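Local coordinates for xylose isomerase-like TIM barrel domain-containing protein (Thermus thermophilus, PDB 3AYV) that binds zinc ions within a TIM barrel of the xylose isomerase-like family and may take part in protection against oxidative stress, at residues V28-A33 against V54-W59. Residues are numbered along the deposited sequence; the frame is centred on the assembly and turned at random.
Sequences VYLDPA and VHLPFW. With ZN (zinc ion), chain E.
The C-terminal ends of two neighbouring parallel strands of a TIM barrel, 25-29 and 52-55, meet here, with Tyr29 beside His55 and Val28 beside Val54. His55 N donates to Val28 O at 2.9 Å, from well above the carbonyl plane. Leu30 N then donates to His55 O at 3.1 Å, nearly along the C=O axis. The N-H and C=O of His55 are thus both paired with the neighbouring chain segment, at Val28 and Leu30.

The His55 side chain is one of three protein ligands of a zinc ion. Its CG lies anti to the backbone N (chi1 -162°), which carries the ring to the metal. NE2 binds the zinc ion at 2.3 Å. ND1 donates to Leu56 O at 2.8 Å, in the plane of the ring and on a lone pair of the carbonyl. This bond and the metal together hold the imidazole's rotation, and with the proton on ND1, NE2 can bind zinc. His96, Glu136 and two waters complete the site.

In the barrel the two strands belong to one beta-alpha-beta unit, joined through helix 38-47, and beyond them the chain turns into loops at the metal-binding end. The Tyr29 ring lies along the loop after strand 52-55. Its CE1 approaches Phe58 CE2 to 3.6 Å, the ring planes 60° apart. The Tyr29 hydroxyl reaches the edge of the Trp59 ring, OH to CD1 3.5 Å. One water bridges that hydroxyl to Phe58 N, which donates to it. Phe58 CE1 in turn sits over the centre of the Trp59 ring, and Phe58 also meets the ring of His96.

On the outer side, towards helix 68-87, Leu30 CG packs on Val54 CB at 4.2 Å. Pro57 CG lies 3.6 Å from Leu30 O, and its CB meets Pro32 CG.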
ATOM      1  N   VAL A  28       2.925  -0.228  -8.877  1.00 15.16           N
ATOM      2  CA  VAL A  28       3.886  -1.261  -9.201  1.00 15.39           C
ATOM      3  C   VAL A  28       4.656  -1.695  -7.963  1.00 14.95           C
ATOM      4  O   VAL A  28       5.290  -0.875  -7.296  1.00 13.90           O
ATOM      5  CB  VAL A  28       4.924  -0.768 -10.229  1.00 16.38           C
ATOM      6  CG1 VAL A  28       5.779  -1.967 -10.688  1.00 17.42           C
ATOM      7  CG2 VAL A  28       4.230  -0.110 -11.427  1.00 18.39           C
ATOM      8  N   TYR A  29       4.611  -2.990  -7.674  1.00 14.35           N
ATOM      9  CA  TYR A  29       5.394  -3.512  -6.568  1.00 14.71           C
ATOM     10  C   TYR A  29       6.812  -3.778  -7.023  1.00 14.69           C
ATOM     11  O   TYR A  29       7.055  -4.439  -8.041  1.00 15.64           O
ATOM     12  CB  TYR A  29       4.728  -4.768  -6.008  1.00 13.52           C
ATOM     13  CG  TYR A  29       5.675  -5.649  -5.217  1.00 16.06           C
ATOM     14  CD1 TYR A  29       6.040  -5.320  -3.908  1.00 18.19           C
ATOM     15  CD2 TYR A  29       6.151  -6.843  -5.758  1.00 18.64           C
ATOM     16  CE1 TYR A  29       6.896  -6.147  -3.164  1.00 18.43           C
ATOM     17  CE2 TYR A  29       7.007  -7.680  -5.028  1.00 17.22           C
ATOM     18  CZ  TYR A  29       7.366  -7.336  -3.733  1.00 17.94           C
ATOM     19  OH  TYR A  29       8.197  -8.197  -3.022  1.00 14.66           O
ATOM     20  N   LEU A  30       7.766  -3.252  -6.263  1.00 14.99           N
ATOM     21  CA  LEU A  30       9.161  -3.297  -6.666  1.00 14.90           C
ATOM     22  C   LEU A  30       9.820  -4.585  -6.148  1.00 16.15           C
ATOM     23  O   LEU A  30      10.428  -4.582  -5.067  1.00 15.77           O
ATOM     24  CB  LEU A  30       9.899  -2.026  -6.202  1.00 15.20           C
ATOM     25  CG  LEU A  30       9.250  -0.696  -6.621  1.00 16.35           C
ATOM     26  CD1 LEU A  30      10.084   0.506  -6.128  1.00 16.28           C
ATOM     27  CD2 LEU A  30       9.123  -0.617  -8.139  1.00 15.79           C
ATOM     28  N   ASP A  31       9.685  -5.668  -6.928  1.00 16.30           N
ATOM     29  CA  ASP A  31      10.357  -6.956  -6.640  1.00 17.94           C
ATOM     30  C   ASP A  31      11.806  -6.695  -6.215  1.00 17.29           C
ATOM     31  O   ASP A  31      12.612  -6.107  -6.974  1.00 17.70           O
ATOM     32  CB  ASP A  31      10.371  -7.910  -7.868  1.00 18.39           C
ATOM     33  CG  ASP A  31       8.993  -8.217  -8.417  1.00 21.07           C
ATOM     34  OD1 ASP A  31       8.334  -7.306  -8.975  1.00 19.53           O
ATOM     35  OD2 ASP A  31       8.569  -9.395  -8.324  1.00 21.13           O
ATOM     36  N   PRO A  32      12.158  -7.090  -4.977  1.00 17.90           N
ATOM     37  CA  PRO A  32      13.533  -6.871  -4.501  1.00 17.72           C
ATOM     38  C   PRO A  32      14.600  -7.465  -5.443  1.00 18.00           C
ATOM     39  O   PRO A  32      15.646  -6.855  -5.629  1.00 18.27           O
ATOM     40  CB  PRO A  32      13.557  -7.622  -3.154  1.00 18.51           C
ATOM     41  CG  PRO A  32      12.131  -7.637  -2.702  1.00 18.65           C
ATOM     42  CD  PRO A  32      11.275  -7.644  -3.934  1.00 18.17           C
ATOM     43  N   ALA A  33      14.335  -8.641  -6.004  1.00 18.38           N
ATOM     44  CA  ALA A  33      15.267  -9.290  -6.932  1.00 19.57           C
ATOM     45  C   ALA A  33      15.526  -8.453  -8.195  1.00 20.37           C
ATOM     46  O   ALA A  33      16.544  -8.656  -8.865  1.00 21.05           O
ATOM     47  CB  ALA A  33      14.759 -10.668  -7.334  1.00 20.00           C
ATOM     48  N   VAL A  54       3.978   3.349  -6.340  1.00 13.42           N
ATOM     49  CA  VAL A  54       4.712   2.089  -6.166  1.00 11.85           C
ATOM     50  C   VAL A  54       4.406   1.491  -4.804  1.00 12.25           C
ATOM     51  O   VAL A  54       4.047   2.204  -3.868  1.00 11.62           O
ATOM     52  CB  VAL A  54       6.260   2.224  -6.288  1.00 12.72           C
ATOM     53  CG1 VAL A  54       6.679   2.834  -7.633  1.00 12.22           C
ATOM     54  CG2 VAL A  54       6.810   3.034  -5.125  1.00 13.76           C
ATOM     55  N   HIS A  55       4.544   0.168  -4.718  1.00 11.12           N
ATOM     56  CA  HIS A  55       4.591  -0.508  -3.408  1.00 11.84           C
ATOM     57  C   HIS A  55       6.041  -0.854  -3.143  1.00 11.69           C
ATOM     58  O   HIS A  55       6.677  -1.570  -3.922  1.00 11.83           O
ATOM     59  CB  HIS A  55       3.739  -1.782  -3.433  1.00 12.48           C
ATOM     60  CG  HIS A  55       3.398  -2.281  -2.066  1.00 13.26           C
ATOM     61  ND1 HIS A  55       4.360  -2.569  -1.112  1.00 15.58           N
ATOM     62  CD2 HIS A  55       2.202  -2.504  -1.475  1.00 17.48           C
ATOM     63  CE1 HIS A  55       3.761  -2.957   0.003  1.00 16.25           C
ATOM     64  NE2 HIS A  55       2.455  -2.939  -0.196  1.00 17.53           N
ATOM     65  N   LEU A  56       6.598  -0.294  -2.064  1.00 11.37           N
ATOM     66  CA  LEU A  56       7.972  -0.531  -1.687  1.00  9.99           C
ATOM     67  C   LEU A  56       8.136  -1.972  -1.212  1.00 10.86           C
ATOM     68  O   LEU A  56       7.147  -2.628  -0.916  1.00 11.05           O
ATOM     69  CB  LEU A  56       8.415   0.467  -0.612  1.00  9.25           C
ATOM     70  CG  LEU A  56       8.393   1.929  -1.070  1.00 10.59           C
ATOM     71  CD1 LEU A  56       8.627   2.846   0.091  1.00 12.19           C
ATOM     72  CD2 LEU A  56       9.502   2.162  -2.143  1.00  9.93           C
ATOM     73  N   PRO A  57       9.367  -2.494  -1.241  1.00 11.51           N
ATOM     74  CA  PRO A  57       9.584  -3.867  -0.735  1.00 11.18           C
ATOM     75  C   PRO A  57       9.060  -4.015   0.695  1.00 11.12           C
ATOM     76  O   PRO A  57       9.041  -3.016   1.455  1.00 11.54           O
ATOM     77  CB  PRO A  57      11.114  -3.993  -0.756  1.00 10.00           C
ATOM     78  CG  PRO A  57      11.518  -3.065  -1.939  1.00 12.68           C
ATOM     79  CD  PRO A  57      10.620  -1.890  -1.746  1.00 11.16           C
ATOM     80  N   PHE A  58       8.643  -5.235   1.065  1.00 11.57           N
ATOM     81  CA  PHE A  58       8.162  -5.469   2.421  1.00 12.24           C
ATOM     82  C   PHE A  58       8.435  -6.878   2.963  1.00 11.56           C
ATOM     83  O   PHE A  58       8.447  -7.058   4.182  1.00 10.47           O
ATOM     84  CB  PHE A  58       6.655  -5.204   2.525  1.00 11.79           C
ATOM     85  CG  PHE A  58       5.821  -6.170   1.736  1.00 14.98           C
ATOM     86  CD1 PHE A  58       5.290  -7.322   2.345  1.00 16.02           C
ATOM     87  CD2 PHE A  58       5.566  -5.942   0.380  1.00 19.16           C
ATOM     88  CE1 PHE A  58       4.532  -8.220   1.617  1.00 19.46           C
ATOM     89  CE2 PHE A  58       4.796  -6.844  -0.375  1.00 20.27           C
ATOM     90  CZ  PHE A  58       4.279  -7.981   0.242  1.00 20.23           C
ATOM     91  N   TRP A  59       8.554  -7.867   2.077  1.00 11.74           N
ATOM     92  CA  TRP A  59       8.669  -9.248   2.565  1.00 12.40           C
ATOM     93  C   TRP A  59       9.877  -9.386   3.485  1.00 11.67           C
ATOM     94  O   TRP A  59      10.998  -9.073   3.089  1.00 10.90           O
ATOM     95  CB  TRP A  59       8.761 -10.253   1.410  1.00 13.40           C
ATOM     96  CG  TRP A  59       7.450 -10.595   0.781  1.00 15.89           C
ATOM     97  CD1 TRP A  59       7.076 -10.342  -0.508  1.00 17.26           C
ATOM     98  CD2 TRP A  59       6.342 -11.272   1.400  1.00 18.51           C
ATOM     99  NE1 TRP A  59       5.809 -10.828  -0.736  1.00 18.57           N
ATOM    100  CE2 TRP A  59       5.326 -11.378   0.427  1.00 19.95           C
ATOM    101  CE3 TRP A  59       6.098 -11.761   2.695  1.00 18.98           C
ATOM    102  CZ2 TRP A  59       4.082 -11.989   0.693  1.00 22.35           C
ATOM    103  CZ3 TRP A  59       4.852 -12.368   2.965  1.00 23.08           C
ATOM    104  CH2 TRP A  59       3.867 -12.471   1.963  1.00 21.44           C
TER
HETATM  105 ZN    ZN E 255       0.708  -3.722   1.068  1.00 67.65          ZN
HETATM  106  O   HOH W   1       9.390  -7.374  -0.701  1.00 13.98           O
HETATM  107  O   HOH W   2      -0.577  -4.218  -0.522  1.00 27.13           O
HETATM  108  O   HOH W   3       0.893  -6.151   0.731  1.00 30.78           O